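PDB 5U47: penicillin binding protein 2X from Streptococcus thermophilus, which probably cross-links the peptides of adjacent glycan strands as a transpeptidase during septal peptidoglycan synthesis and is the target of beta-lactam antibiotics. Local coordinates for residues V78-K83 with I88-T93. The protein carries 1 engineered substitution. Sequence-based numbering, arbitrary orientation.
Sequences VADILK and IKKSYT
Ala-79 and Thr-93 meet where two consecutive helices pack, a pairing that illustrates how helices joined by a short connection can share one bridging water. The apolar part is compact: CG2 of Thr-93 lies against CA of Ala-79 at 3.7 Å and also reaches CD1 of Leu-82, while the methyl of Ala-79 faces the start of the Lys-90 side chain. The rotamer of Thr-93 (chi1 -64°) sets OG1 beside the backbone N and trans to the carbonyl carbon; the hydroxyl thereby meets the water while CG2 packs on Ala-79. That water accepts a hydrogen bond from Thr-93 OG1 at 2.7 Å and donates to the carbonyls of Ala-79 (O, 2.7 Å) and Ile-88 (O, 2.9 Å), linking both segments through three bonds. Direct polar links are weaker. The N-H of Ile-88 points almost straight at Leu-82 O, yet N and O stand 3.4 Å apart. Lys-90, extended beyond CG, runs past Ala-79 to a salt bridge with Asp-80 OD1, 3.3 Å from its NZ, whose hydrogen bond is weak. The CA-H of Lys-83 makes a CA-H...O contact with Ile-88 O, CA to O 3.3 Å. Within the dimerisation-domain family region, helix 72-86 thus packs on helix 90-97; Ile-81 and Leu-82 continue onto helix 116-128 through Phe-126, and Thr-93 touches Phe-107 in a loop.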
# COMPACT_ATOMS: atom_id res chain seq x y z
N VAL A 78 42.00 -26.22 -17.65
CA VAL A 78 40.69 -25.64 -17.39
C VAL A 78 39.88 -26.59 -16.49
O VAL A 78 39.21 -26.13 -15.56
CB VAL A 78 39.91 -25.34 -18.70
CG1 VAL A 78 38.47 -24.91 -18.40
CG2 VAL A 78 40.61 -24.27 -19.52
N ALA A 79 39.98 -27.90 -16.74
CA ALA A 79 39.25 -28.87 -15.91
C ALA A 79 39.76 -28.86 -14.46
O ALA A 79 38.97 -28.94 -13.50
CB ALA A 79 39.32 -30.26 -16.51
N ASP A 80 41.09 -28.77 -14.31
CA ASP A 80 41.71 -28.72 -12.98
C ASP A 80 41.18 -27.51 -12.23
O ASP A 80 40.79 -27.60 -11.06
CB ASP A 80 43.24 -28.63 -13.07
CG ASP A 80 43.87 -29.90 -13.65
OD1 ASP A 80 43.21 -30.97 -13.68
OD2 ASP A 80 45.05 -29.83 -14.06
N ILE A 81 41.13 -26.38 -12.93
CA ILE A 81 40.62 -25.14 -12.36
C ILE A 81 39.13 -25.25 -11.99
O ILE A 81 38.74 -24.86 -10.88
CB ILE A 81 40.89 -23.94 -13.30
CG1 ILE A 81 42.41 -23.68 -13.39
CG2 ILE A 81 40.16 -22.69 -12.79
CD1 ILE A 81 42.83 -22.72 -14.48
N LEU A 82 38.31 -25.78 -12.89
CA LEU A 82 36.87 -25.91 -12.63
C LEU A 82 36.57 -26.89 -11.49
O LEU A 82 35.60 -26.68 -10.73
CB LEU A 82 36.09 -26.25 -13.90
CG LEU A 82 36.11 -25.21 -15.04
CD1 LEU A 82 34.89 -25.39 -15.94
CD2 LEU A 82 36.14 -23.78 -14.54
N LYS A 83 37.38 -27.93 -11.36
CA LYS A 83 37.22 -28.91 -10.29
C LYS A 83 37.52 -28.25 -8.95
O LYS A 83 36.68 -28.25 -8.05
CB LYS A 83 38.14 -30.11 -10.50
CG LYS A 83 38.04 -31.18 -9.42
CD LYS A 83 36.65 -31.80 -9.34
CE LYS A 83 36.55 -32.84 -8.24
NZ LYS A 83 35.19 -33.43 -8.15
N ILE A 88 33.36 -29.17 -10.27
CA ILE A 88 32.89 -29.80 -11.50
C ILE A 88 33.86 -30.92 -11.87
O ILE A 88 35.07 -30.69 -11.96
CB ILE A 88 32.81 -28.78 -12.66
CG1 ILE A 88 31.82 -27.65 -12.31
CG2 ILE A 88 32.39 -29.47 -13.96
CD1 ILE A 88 31.72 -26.56 -13.36
N LYS A 89 33.32 -32.12 -12.11
CA LYS A 89 34.14 -33.29 -12.48
C LYS A 89 34.88 -33.02 -13.79
O LYS A 89 34.28 -32.57 -14.77
CB LYS A 89 33.29 -34.56 -12.63
CG LYS A 89 32.75 -35.11 -11.32
CD LYS A 89 32.11 -36.48 -11.55
CE LYS A 89 31.73 -37.16 -10.24
NZ LYS A 89 30.73 -36.40 -9.44
N LYS A 90 36.18 -33.33 -13.79
CA LYS A 90 37.06 -33.09 -14.95
C LYS A 90 36.50 -33.66 -16.25
O LYS A 90 36.59 -33.01 -17.30
CB LYS A 90 38.47 -33.66 -14.69
CG LYS A 90 39.18 -32.98 -13.53
CD LYS A 90 40.58 -33.52 -13.32
CE LYS A 90 41.17 -32.95 -12.03
NZ LYS A 90 42.50 -33.53 -11.72
N SER A 91 35.93 -34.85 -16.17
CA SER A 91 35.34 -35.51 -17.34
C SER A 91 34.15 -34.73 -17.94
O SER A 91 33.93 -34.79 -19.13
CB SER A 91 34.92 -36.95 -17.00
OG SER A 91 34.08 -37.01 -15.86
N TYR A 92 33.41 -34.01 -17.11
CA TYR A 92 32.28 -33.22 -17.62
C TYR A 92 32.79 -31.96 -18.34
O TYR A 92 32.32 -31.64 -19.44
CB TYR A 92 31.31 -32.85 -16.50
CG TYR A 92 30.19 -31.95 -16.98
CD1 TYR A 92 29.08 -32.48 -17.65
CD2 TYR A 92 30.23 -30.57 -16.76
CE1 TYR A 92 28.05 -31.66 -18.09
CE2 TYR A 92 29.21 -29.75 -17.20
CZ TYR A 92 28.12 -30.29 -17.87
OH TYR A 92 27.11 -29.46 -18.29
N THR A 93 33.72 -31.25 -17.70
CA THR A 93 34.36 -30.06 -18.28
C THR A 93 34.98 -30.43 -19.63
O THR A 93 34.73 -29.75 -20.63
CB THR A 93 35.47 -29.49 -17.35
OG1 THR A 93 34.88 -29.05 -16.11
CG2 THR A 93 36.22 -28.32 -17.99
O HOH W 1 36.60 -29.87 -14.25